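Local coordinates for protein tyrosine recombinase XerH (Helicobacter pylori, PDB 5JK0) that cuts and rejoins DNA as a site-specific tyrosine recombinase, binding difH sites and taking part in chromosome segregation, at residues D[172-184]-D[302-315]. Residues are numbered along the deposited sequence; the frame is centred on the assembly and turned at random.
Sequences LPTHLNNEELEKF and LRREKNGAHMLRHS. With nucleotides of chain G; nucleotides of chain H.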
ATOM      1  N   LEU D 172      -6.051 -15.541   8.993  1.00 74.01           N
ATOM      2  CA  LEU D 172      -5.393 -16.701   9.582  1.00 69.12           C
ATOM      3  C   LEU D 172      -5.317 -17.850   8.577  1.00 61.79           C
ATOM      4  O   LEU D 172      -6.320 -18.200   7.956  1.00 61.64           O
ATOM      5  CB  LEU D 172      -6.132 -17.143  10.848  1.00 71.27           C
ATOM      6  CG  LEU D 172      -5.337 -17.928  11.893  1.00 71.12           C
ATOM      7  CD1 LEU D 172      -4.154 -17.109  12.380  1.00 73.68           C
ATOM      8  CD2 LEU D 172      -6.229 -18.318  13.059  1.00 73.36           C
ATOM      9  N   PRO D 173      -4.119 -18.436   8.412  1.00 57.14           N
ATOM     10  CA  PRO D 173      -3.885 -19.532   7.462  1.00 51.31           C
ATOM     11  C   PRO D 173      -4.742 -20.764   7.747  1.00 47.78           C
ATOM     12  O   PRO D 173      -5.260 -20.910   8.854  1.00 48.92           O
ATOM     13  CB  PRO D 173      -2.398 -19.852   7.659  1.00 51.02           C
ATOM     14  CG  PRO D 173      -1.810 -18.601   8.211  1.00 54.58           C
ATOM     15  CD  PRO D 173      -2.878 -18.017   9.084  1.00 57.93           C
ATOM     16  N   THR D 174      -4.884 -21.632   6.748  1.00 43.62           N
ATOM     17  CA  THR D 174      -5.669 -22.857   6.882  1.00 42.04           C
ATOM     18  C   THR D 174      -5.132 -23.726   8.016  1.00 41.56           C
ATOM     19  O   THR D 174      -3.925 -23.951   8.115  1.00 41.14           O
ATOM     20  CB  THR D 174      -5.673 -23.672   5.573  1.00 39.44           C
ATOM     21  OG1 THR D 174      -6.158 -22.857   4.499  1.00 40.89           O
ATOM     22  CG2 THR D 174      -6.558 -24.903   5.708  1.00 37.70           C
ATOM     23  N   HIS D 175      -6.033 -24.209   8.866  1.00 41.63           N
ATOM     24  CA  HIS D 175      -5.634 -24.962  10.050  1.00 42.14           C
ATOM     25  C   HIS D 175      -6.780 -25.776  10.639  1.00 42.86           C
ATOM     26  O   HIS D 175      -7.930 -25.659  10.212  1.00 44.15           O
ATOM     27  CB  HIS D 175      -5.092 -24.011  11.117  1.00 44.95           C
ATOM     28  CG  HIS D 175      -6.116 -23.051  11.637  1.00 47.41           C
ATOM     29  ND1 HIS D 175      -6.433 -21.878  10.988  1.00 48.58           N
ATOM     30  CD2 HIS D 175      -6.904 -23.097  12.737  1.00 49.89           C
ATOM     31  CE1 HIS D 175      -7.367 -21.239  11.669  1.00 52.80           C
ATOM     32  NE2 HIS D 175      -7.671 -21.958  12.735  1.00 53.39           N
ATOM     33  N   LEU D 176      -6.450 -26.597  11.630  1.00 43.97           N
ATOM     34  CA  LEU D 176      -7.444 -27.349  12.384  1.00 46.35           C
ATOM     35  C   LEU D 176      -7.484 -26.841  13.820  1.00 52.15           C
ATOM     36  O   LEU D 176      -6.438 -26.629  14.432  1.00 52.96           O
ATOM     37  CB  LEU D 176      -7.124 -28.846  12.367  1.00 43.81           C
ATOM     38  CG  LEU D 176      -6.922 -29.522  11.009  1.00 40.53           C
ATOM     39  CD1 LEU D 176      -6.447 -30.955  11.195  1.00 39.47           C
ATOM     40  CD2 LEU D 176      -8.203 -29.485  10.196  1.00 39.89           C
ATOM     41  N   ASN D 177      -8.681 -26.642  14.360  1.00 56.52           N
ATOM     42  CA  ASN D 177      -8.811 -26.220  15.750  1.00 61.97           C
ATOM     43  C   ASN D 177      -8.565 -27.389  16.699  1.00 63.83           C
ATOM     44  O   ASN D 177      -8.225 -28.489  16.261  1.00 61.62           O
ATOM     45  CB  ASN D 177     -10.187 -25.595  16.006  1.00 64.28           C
ATOM     46  CG  ASN D 177     -11.335 -26.498  15.591  1.00 63.22           C
ATOM     47  OD1 ASN D 177     -11.335 -27.698  15.866  1.00 62.12           O
ATOM     48  ND2 ASN D 177     -12.325 -25.919  14.924  1.00 64.50           N
ATOM     49  N   ASN D 178      -8.739 -27.150  17.995  1.00 60.57           N
ATOM     50  CA  ASN D 178      -8.461 -28.169  19.002  1.00 63.62           C
ATOM     51  C   ASN D 178      -9.348 -29.404  18.840  1.00 63.85           C
ATOM     52  O   ASN D 178      -8.885 -30.534  19.002  1.00 64.27           O
ATOM     53  CB  ASN D 178      -8.631 -27.585  20.405  1.00 67.57           C
ATOM     54  CG  ASN D 178      -7.828 -28.335  21.452  1.00 69.85           C
ATOM     55  OD1 ASN D 178      -7.514 -29.514  21.286  1.00 70.32           O
ATOM     56  ND2 ASN D 178      -7.489 -27.651  22.539  1.00 71.26           N
ATOM     57  N   GLU D 179     -10.617 -29.184  18.513  1.00 64.31           N
ATOM     58  CA  GLU D 179     -11.566 -30.282  18.345  1.00 65.03           C
ATOM     59  C   GLU D 179     -11.272 -31.089  17.083  1.00 62.33           C
ATOM     60  O   GLU D 179     -11.369 -32.317  17.085  1.00 63.12           O
ATOM     61  CB  GLU D 179     -12.999 -29.748  18.304  1.00 66.64           C
ATOM     62  N   GLU D 180     -10.914 -30.392  16.010  1.00 58.23           N
ATOM     63  CA  GLU D 180     -10.595 -31.039  14.741  1.00 55.80           C
ATOM     64  C   GLU D 180      -9.265 -31.784  14.817  1.00 53.90           C
ATOM     65  O   GLU D 180      -9.087 -32.820  14.175  1.00 54.00           O
ATOM     66  CB  GLU D 180     -10.564 -30.010  13.609  1.00 54.36           C
ATOM     67  CG  GLU D 180     -11.928 -29.433  13.254  1.00 56.65           C
ATOM     68  CD  GLU D 180     -11.840 -28.260  12.293  1.00 57.38           C
ATOM     69  OE1 GLU D 180     -10.743 -27.678  12.159  1.00 56.86           O
ATOM     70  OE2 GLU D 180     -12.871 -27.921  11.674  1.00 58.62           O
ATOM     71  N   LEU D 181      -8.333 -31.250  15.603  1.00 52.19           N
ATOM     72  CA  LEU D 181      -7.041 -31.897  15.811  1.00 50.22           C
ATOM     73  C   LEU D 181      -7.209 -33.222  16.548  1.00 52.41           C
ATOM     74  O   LEU D 181      -6.487 -34.185  16.286  1.00 52.67           O
ATOM     75  CB  LEU D 181      -6.096 -30.976  16.586  1.00 48.82           C
ATOM     76  CG  LEU D 181      -5.363 -29.897  15.787  1.00 45.20           C
ATOM     77  CD1 LEU D 181      -4.740 -28.868  16.720  1.00 45.39           C
ATOM     78  CD2 LEU D 181      -4.299 -30.520  14.899  1.00 42.41           C
ATOM     79  N   GLU D 182      -8.165 -33.263  17.470  1.00 54.45           N
ATOM     80  CA  GLU D 182      -8.455 -34.478  18.221  1.00 55.58           C
ATOM     81  C   GLU D 182      -8.988 -35.571  17.301  1.00 55.75           C
ATOM     82  O   GLU D 182      -8.620 -36.738  17.431  1.00 56.29           O
ATOM     83  CB  GLU D 182      -9.462 -34.191  19.339  1.00 57.20           C
ATOM     84  N   LYS D 183      -9.851 -35.182  16.368  1.00 54.97           N
ATOM     85  CA  LYS D 183     -10.436 -36.125  15.422  1.00 54.80           C
ATOM     86  C   LYS D 183      -9.391 -36.655  14.445  1.00 53.71           C
ATOM     87  O   LYS D 183      -9.486 -37.788  13.975  1.00 54.94           O
ATOM     88  CB  LYS D 183     -11.587 -35.470  14.656  1.00 53.60           C
ATOM     89  N   PHE D 184      -8.394 -35.827  14.146  1.00 52.05           N
ATOM     90  CA  PHE D 184      -7.335 -36.214  13.222  1.00 51.19           C
ATOM     91  C   PHE D 184      -6.402 -37.245  13.849  1.00 53.35           C
ATOM     92  O   PHE D 184      -5.999 -38.205  13.195  1.00 53.05           O
ATOM     93  CB  PHE D 184      -6.537 -34.987  12.773  1.00 48.59           C
ATOM     94  CG  PHE D 184      -5.410 -35.309  11.834  1.00 46.14           C
ATOM     95  CD1 PHE D 184      -5.657 -35.564  10.494  1.00 45.15           C
ATOM     96  CD2 PHE D 184      -4.101 -35.357  12.289  1.00 44.89           C
ATOM     97  CE1 PHE D 184      -4.621 -35.861   9.628  1.00 43.54           C
ATOM     98  CE2 PHE D 184      -3.062 -35.653  11.428  1.00 43.58           C
ATOM     99  CZ  PHE D 184      -3.323 -35.905  10.095  1.00 42.94           C
ATOM    100  N   LEU D 302     -12.134 -33.843   7.134  1.00 45.74           N
ATOM    101  CA  LEU D 302     -11.600 -32.525   7.456  1.00 44.16           C
ATOM    102  C   LEU D 302     -10.978 -31.857   6.234  1.00 42.74           C
ATOM    103  O   LEU D 302     -10.196 -30.915   6.363  1.00 41.88           O
ATOM    104  CB  LEU D 302     -10.563 -32.631   8.577  1.00 43.88           C
ATOM    105  CG  LEU D 302     -11.055 -33.144   9.932  1.00 44.75           C
ATOM    106  CD1 LEU D 302      -9.890 -33.314  10.896  1.00 43.92           C
ATOM    107  CD2 LEU D 302     -12.097 -32.202  10.514  1.00 45.47           C
ATOM    108  N   ARG D 303     -11.330 -32.352   5.050  1.00 42.28           N
ATOM    109  CA  ARG D 303     -10.779 -31.846   3.796  1.00 40.60           C
ATOM    110  C   ARG D 303     -11.068 -30.361   3.601  1.00 41.34           C
ATOM    111  O   ARG D 303     -12.199 -29.911   3.780  1.00 44.15           O
ATOM    112  CB  ARG D 303     -11.331 -32.643   2.613  1.00 39.18           C
ATOM    113  CG  ARG D 303     -10.805 -32.187   1.265  1.00 38.10           C
ATOM    114  CD  ARG D 303     -11.265 -33.106   0.146  1.00 39.75           C
ATOM    115  NE  ARG D 303     -10.689 -32.722  -1.138  1.00 40.53           N
ATOM    116  CZ  ARG D 303      -9.484 -33.091  -1.557  1.00 40.77           C
ATOM    117  NH1 ARG D 303      -8.717 -33.856  -0.792  1.00 37.99           N
ATOM    118  NH2 ARG D 303      -9.041 -32.691  -2.742  1.00 42.81           N
ATOM    119  N   ARG D 304     -10.039 -29.603   3.233  1.00 40.06           N
ATOM    120  CA  ARG D 304     -10.179 -28.164   3.056  1.00 40.15           C
ATOM    121  C   ARG D 304      -9.161 -27.603   2.064  1.00 39.62           C
ATOM    122  O   ARG D 304      -8.665 -28.325   1.200  1.00 39.42           O
ATOM    123  CB  ARG D 304     -10.055 -27.453   4.404  1.00 39.49           C
ATOM    124  CG  ARG D 304      -8.866 -27.895   5.239  1.00 38.48           C
ATOM    125  CD  ARG D 304      -9.063 -27.513   6.695  1.00 38.46           C
ATOM    126  NE  ARG D 304     -10.225 -28.182   7.274  1.00 39.98           N
ATOM    127  CZ  ARG D 304     -10.739 -27.895   8.465  1.00 41.76           C
ATOM    128  NH1 ARG D 304     -10.198 -26.941   9.211  1.00 41.00           N
ATOM    129  NH2 ARG D 304     -11.798 -28.558   8.911  1.00 43.48           N
ATOM    130  N   GLU D 305      -8.858 -26.315   2.199  1.00 39.67           N
ATOM    131  CA  GLU D 305      -8.011 -25.604   1.241  1.00 40.89           C
ATOM    132  C   GLU D 305      -6.610 -26.197   1.146  1.00 39.09           C
ATOM    133  O   GLU D 305      -6.042 -26.304   0.058  1.00 39.06           O
ATOM    134  CB  GLU D 305      -7.917 -24.124   1.615  1.00 43.28           C
ATOM    135  CG  GLU D 305      -9.225 -23.526   2.090  1.00 47.20           C
ATOM    136  CD  GLU D 305      -9.346 -23.511   3.605  1.00 49.02           C
ATOM    137  OE1 GLU D 305     -10.223 -24.219   4.141  1.00 49.20           O
ATOM    138  OE2 GLU D 305      -8.566 -22.782   4.254  1.00 50.02           O
ATOM    139  N   LYS D 306      -6.053 -26.571   2.292  1.00 36.99           N
ATOM    140  CA  LYS D 306      -4.748 -27.219   2.336  1.00 34.62           C
ATOM    141  C   LYS D 306      -4.844 -28.501   3.150  1.00 32.68           C
ATOM    142  O   LYS D 306      -5.412 -28.508   4.241  1.00 33.05           O
ATOM    143  CB  LYS D 306      -3.693 -26.284   2.934  1.00 34.21           C
ATOM    144  CG  LYS D 306      -3.495 -24.985   2.163  1.00 35.83           C
ATOM    145  CD  LYS D 306      -2.945 -25.239   0.769  1.00 38.18           C
ATOM    146  CE  LYS D 306      -2.699 -23.932   0.033  1.00 40.66           C
ATOM    147  NZ  LYS D 306      -2.187 -24.153  -1.348  1.00 42.79           N
ATOM    148  N   ASN D 307      -4.291 -29.587   2.618  1.00 31.59           N
ATOM    149  CA  ASN D 307      -4.405 -30.885   3.269  1.00 31.34           C
ATOM    150  C   ASN D 307      -3.060 -31.576   3.462  1.00 30.18           C
ATOM    151  O   ASN D 307      -2.970 -32.801   3.393  1.00 30.66           O
ATOM    152  CB  ASN D 307      -5.341 -31.792   2.467  1.00 32.42           C
ATOM    153  CG  ASN D 307      -6.684 -31.141   2.188  1.00 34.87           C
ATOM    154  OD1 ASN D 307      -7.538 -31.052   3.068  1.00 35.41           O
ATOM    155  ND2 ASN D 307      -6.877 -30.690   0.953  1.00 35.78           N
ATOM    156  N   GLY D 308      -2.019 -30.790   3.712  1.00 29.04           N
ATOM    157  CA  GLY D 308      -0.686 -31.336   3.882  1.00 30.09           C
ATOM    158  C   GLY D 308      -0.150 -31.204   5.293  1.00 30.92           C
ATOM    159  O   GLY D 308      -0.866 -30.795   6.207  1.00 31.28           O
ATOM    160  N   ALA D 309       1.121 -31.553   5.465  1.00 30.84           N
ATOM    161  CA  ALA D 309       1.767 -31.497   6.770  1.00 31.66           C
ATOM    162  C   ALA D 309       1.992 -30.059   7.224  1.00 31.70           C
ATOM    163  O   ALA D 309       2.027 -29.779   8.421  1.00 32.72           O
ATOM    164  CB  ALA D 309       3.088 -32.251   6.736  1.00 32.41           C
ATOM    165  N   HIS D 310       2.146 -29.149   6.268  1.00 31.33           N
ATOM    166  CA  HIS D 310       2.383 -27.749   6.596  1.00 32.12           C
ATOM    167  C   HIS D 310       1.129 -27.124   7.204  1.00 32.53           C
ATOM    168  O   HIS D 310       1.216 -26.206   8.019  1.00 32.67           O
ATOM    169  CB  HIS D 310       2.823 -26.967   5.358  1.00 33.82           C
ATOM    170  CG  HIS D 310       3.611 -25.733   5.675  1.00 35.06           C
ATOM    171  ND1 HIS D 310       4.968 -25.759   5.917  1.00 35.17           N
ATOM    172  CD2 HIS D 310       3.231 -24.440   5.797  1.00 35.63           C
ATOM    173  CE1 HIS D 310       5.391 -24.534   6.172  1.00 35.35           C
ATOM    174  NE2 HIS D 310       4.357 -23.714   6.106  1.00 35.96           N
ATOM    175  N   MET D 311      -0.035 -27.627   6.802  1.00 32.44           N
ATOM    176  CA  MET D 311      -1.301 -27.189   7.380  1.00 33.40           C
ATOM    177  C   MET D 311      -1.377 -27.614   8.844  1.00 34.17           C
ATOM    178  O   MET D 311      -1.942 -26.909   9.680  1.00 35.58           O
ATOM    179  CB  MET D 311      -2.483 -27.758   6.588  1.00 34.51           C
ATOM    180  CG  MET D 311      -3.845 -27.199   6.984  1.00 34.98           C
ATOM    181  SD  MET D 311      -4.649 -28.104   8.322  1.00 37.40           S
ATOM    182  CE  MET D 311      -4.882 -29.708   7.561  1.00 41.94           C
ATOM    183  N   LEU D 312      -0.798 -28.773   9.145  1.00 32.49           N
ATOM    184  CA  LEU D 312      -0.707 -29.253  10.517  1.00 34.14           C
ATOM    185  C   LEU D 312       0.258 -28.385  11.315  1.00 34.40           C
ATOM    186  O   LEU D 312       0.113 -28.229  12.526  1.00 37.05           O
ATOM    187  CB  LEU D 312      -0.257 -30.714  10.551  1.00 35.21           C
ATOM    188  CG  LEU D 312      -1.127 -31.716   9.790  1.00 35.23           C
ATOM    189  CD1 LEU D 312      -0.560 -33.122   9.917  1.00 35.45           C
ATOM    190  CD2 LEU D 312      -2.561 -31.664  10.290  1.00 36.82           C
ATOM    191  N   ARG D 313       1.245 -27.826  10.623  1.00 32.54           N
ATOM    192  CA  ARG D 313       2.217 -26.935  11.243  1.00 31.31           C
ATOM    193  C   ARG D 313       1.552 -25.624  11.651  1.00 32.84           C
ATOM    194  O   ARG D 313       1.835 -25.080  12.720  1.00 34.03           O
ATOM    195  CB  ARG D 313       3.391 -26.682  10.292  1.00 29.49           C
ATOM    196  CG  ARG D 313       4.381 -25.618  10.749  1.00 28.27           C
ATOM    197  CD  ARG D 313       5.651 -25.671   9.904  1.00 28.71           C
ATOM    198  NE  ARG D 313       6.481 -24.477  10.047  1.00 28.81           N
ATOM    199  CZ  ARG D 313       7.496 -24.361  10.898  1.00 30.74           C
ATOM    200  NH1 ARG D 313       7.818 -25.371  11.696  1.00 31.46           N
ATOM    201  NH2 ARG D 313       8.193 -23.233  10.950  1.00 27.92           N
ATOM    202  N   HIS D 314       0.661 -25.125  10.798  1.00 33.60           N
ATOM    203  CA  HIS D 314      -0.124 -23.938  11.116  1.00 35.84           C
ATOM    204  C   HIS D 314      -1.050 -24.207  12.297  1.00 38.39           C
ATOM    205  O   HIS D 314      -1.261 -23.341  13.145  1.00 39.32           O
ATOM    206  CB  HIS D 314      -0.947 -23.483   9.906  1.00 36.58           C
ATOM    207  CG  HIS D 314      -0.123 -22.945   8.776  1.00 36.96           C
ATOM    208  ND1 HIS D 314       0.737 -21.879   8.923  1.00 38.49           N
ATOM    209  CD2 HIS D 314      -0.042 -23.317   7.476  1.00 36.51           C
ATOM    210  CE1 HIS D 314       1.319 -21.623   7.764  1.00 37.88           C
ATOM    211  NE2 HIS D 314       0.863 -22.481   6.870  1.00 37.00           N
ATOM    212  N   SER D 315      -1.597 -25.418  12.344  1.00 39.12           N
ATOM    213  CA  SER D 315      -2.520 -25.804  13.404  1.00 40.44           C
ATOM    214  C   SER D 315      -1.826 -25.837  14.761  1.00 41.91           C
ATOM    215  O   SER D 315      -2.424 -25.498  15.780  1.00 42.96           O
ATOM    216  CB  SER D 315      -3.143 -27.168  13.099  1.00 40.86           C
ATOM    217  OG  SER D 315      -3.820 -27.151  11.853  1.00 40.34           O
TER
ATOM    218  P    DC G  23       2.928 -29.425   2.138  1.00 33.06           P
ATOM    219  OP1  DC G  23       1.946 -29.416   3.245  1.00 32.49           O
ATOM    220  OP2  DC G  23       3.620 -30.687   1.791  1.00 31.75           O
ATOM    221  O5'  DC G  23       2.206 -28.869   0.824  1.00 30.46           O
ATOM    222  C5'  DC G  23       1.613 -27.575   0.838  1.00 34.37           C
ATOM    223  C4'  DC G  23       0.879 -27.295  -0.462  1.00 33.83           C
ATOM    224  O4'  DC G  23       1.837 -27.167  -1.544  1.00 29.71           O
ATOM    225  C3'  DC G  23      -0.110 -28.377  -0.893  1.00 30.90           C
ATOM    226  O3'  DC G  23      -1.272 -27.773  -1.448  1.00 31.79           O
ATOM    227  C2'  DC G  23       0.672 -29.164  -1.943  1.00 32.50           C
ATOM    228  C1'  DC G  23       1.521 -28.072  -2.579  1.00 29.80           C
ATOM    229  N1   DC G  23       2.799 -28.569  -3.166  1.00 32.61           N
ATOM    230  C2   DC G  23       2.993 -28.519  -4.551  1.00 32.68           C
ATOM    231  O2   DC G  23       2.092 -28.068  -5.270  1.00 32.83           O
ATOM    232  N3   DC G  23       4.165 -28.967  -5.066  1.00 32.50           N
ATOM    233  C4   DC G  23       5.113 -29.442  -4.256  1.00 33.54           C
ATOM    234  N4   DC G  23       6.251 -29.874  -4.811  1.00 34.51           N
ATOM    235  C5   DC G  23       4.934 -29.503  -2.844  1.00 33.70           C
ATOM    236  C6   DC G  23       3.774 -29.058  -2.346  1.00 33.80           C
ATOM    237  P    DA G  24      -2.673 -28.559  -1.437  1.00 33.48           P
ATOM    238  OP1  DA G  24      -3.737 -27.575  -1.731  1.00 34.70           O
ATOM    239  OP2  DA G  24      -2.739 -29.350  -0.189  1.00 36.60           O
ATOM    240  O5'  DA G  24      -2.551 -29.572  -2.672  1.00 39.17           O
ATOM    241  C5'  DA G  24      -2.562 -29.061  -3.999  1.00 39.10           C
ATOM    242  C4'  DA G  24      -2.095 -30.100  -5.006  1.00 38.22           C
ATOM    243  O4'  DA G  24      -0.657 -30.290  -4.906  1.00 36.69           O
ATOM    244  C3'  DA G  24      -2.714 -31.500  -4.865  1.00 39.15           C
ATOM    245  O3'  DA G  24      -3.151 -31.942  -6.139  1.00 40.95           O
ATOM    246  C2'  DA G  24      -1.538 -32.347  -4.375  1.00 38.00           C
ATOM    247  C1'  DA G  24      -0.399 -31.654  -5.095  1.00 36.07           C
ATOM    248  N9   DA G  24       0.931 -31.978  -4.586  1.00 34.13           N
ATOM    249  C8   DA G  24       1.273 -32.317  -3.306  1.00 33.06           C
ATOM    250  N7   DA G  24       2.553 -32.563  -3.149  1.00 32.83           N
ATOM    251  C5   DA G  24       3.086 -32.375  -4.415  1.00 33.17           C
ATOM    252  C6   DA G  24       4.397 -32.484  -4.922  1.00 34.22           C
ATOM    253  N6   DA G  24       5.451 -32.821  -4.173  1.00 35.03           N
ATOM    254  N1   DA G  24       4.582 -32.226  -6.233  1.00 34.66           N
ATOM    255  C2   DA G  24       3.527 -31.886  -6.982  1.00 33.95           C
ATOM    256  N3   DA G  24       2.252 -31.756  -6.621  1.00 32.76           N
ATOM    257  C4   DA G  24       2.099 -32.017  -5.312  1.00 32.97           C
TER
ATOM    258  P    DA H  12       1.492 -20.163   2.103  1.00 72.46           P
ATOM    259  OP1  DA H  12       0.696 -21.285   2.648  1.00 73.92           O
ATOM    260  OP2  DA H  12       0.988 -18.775   2.205  1.00 73.12           O
ATOM    261  O5'  DA H  12       2.947 -20.201   2.760  1.00 53.10           O
ATOM    262  C5'  DA H  12       3.683 -21.416   2.779  1.00 53.16           C
ATOM    263  C4'  DA H  12       5.068 -21.198   3.357  1.00 54.60           C
ATOM    264  O4'  DA H  12       5.926 -20.598   2.350  1.00 53.42           O
ATOM    265  C3'  DA H  12       5.120 -20.281   4.578  1.00 57.22           C
ATOM    266  O3'  DA H  12       5.942 -20.857   5.586  1.00 58.70           O
ATOM    267  C2'  DA H  12       5.711 -18.978   4.031  1.00 56.90           C
ATOM    268  C1'  DA H  12       6.585 -19.476   2.888  1.00 54.42           C
ATOM    269  N9   DA H  12       6.759 -18.494   1.820  1.00 52.69           N
ATOM    270  C8   DA H  12       5.821 -17.625   1.340  1.00 52.14           C
ATOM    271  N7   DA H  12       6.258 -16.856   0.369  1.00 51.34           N
ATOM    272  C5   DA H  12       7.575 -17.248   0.200  1.00 51.31           C
ATOM    273  C6   DA H  12       8.590 -16.816  -0.677  1.00 49.88           C
ATOM    274  N6   DA H  12       8.417 -15.850  -1.586  1.00 48.29           N
ATOM    275  N1   DA H  12       9.794 -17.417  -0.584  1.00 50.27           N
ATOM    276  C2   DA H  12       9.964 -18.383   0.326  1.00 51.76           C
ATOM    277  N3   DA H  12       9.087 -18.875   1.202  1.00 52.46           N
ATOM    278  C4   DA H  12       7.901 -18.257   1.086  1.00 52.30           C
TER
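In the catalytic domain of this tyrosine recombinase, the start of helix 309-324 carries the H-x-x-R signature, His310 and Arg313, both predicted active-site residues; the loop 172-177 and the first turns of helix 178-190 pack against that helix and the loop before it. Pro173 sets its CB squarely over the His314 ring, a CH-pi contact 3.9 Å from the centroid. The ND1 of that ring hydrogen-bonds the hydroxyl of Tyr345, the predicted nucleophile.

Three residues on, the backbone N of Leu176 points almost straight at Ser315 OG (2.7 Å, 163°). With CG beside its backbone N (chi1 -54°), Leu176 sends CD1 toward Leu312 CD2 and lays CD2 over one face of the Arg304 guanidinium, 3.4 Å from NH1. Arg304 itself bends at chi3, bringing the guanidinium end-on to the Glu180 carboxylate: NH2 reaches OE2 at 3.0 Å, nearly linear and in the guanidinium plane, while NH1 makes the looser 3.1 Å bond to OE1. The two planes stand 75° apart, and both nitrogens meet the carboxylate from above its plane. Glu180 and Asn177 also form a capping box at the start of helix 178-190, which ties the salt bridge to the helix end. Deeper in, Phe184 CE2 packs 3.9 Å from Leu312 CD1.

Asn307 N, in the loop, donates to OP2 of DA24 of chain G, and His310 N, at the start of the helix, to OP1 of DC23 of chain G, a bond 3.0 Å long. At the edge of the His310 ring, NE2 makes a weak hydrogen bond to O3' of DA12 of chain H, at 3.3 Å.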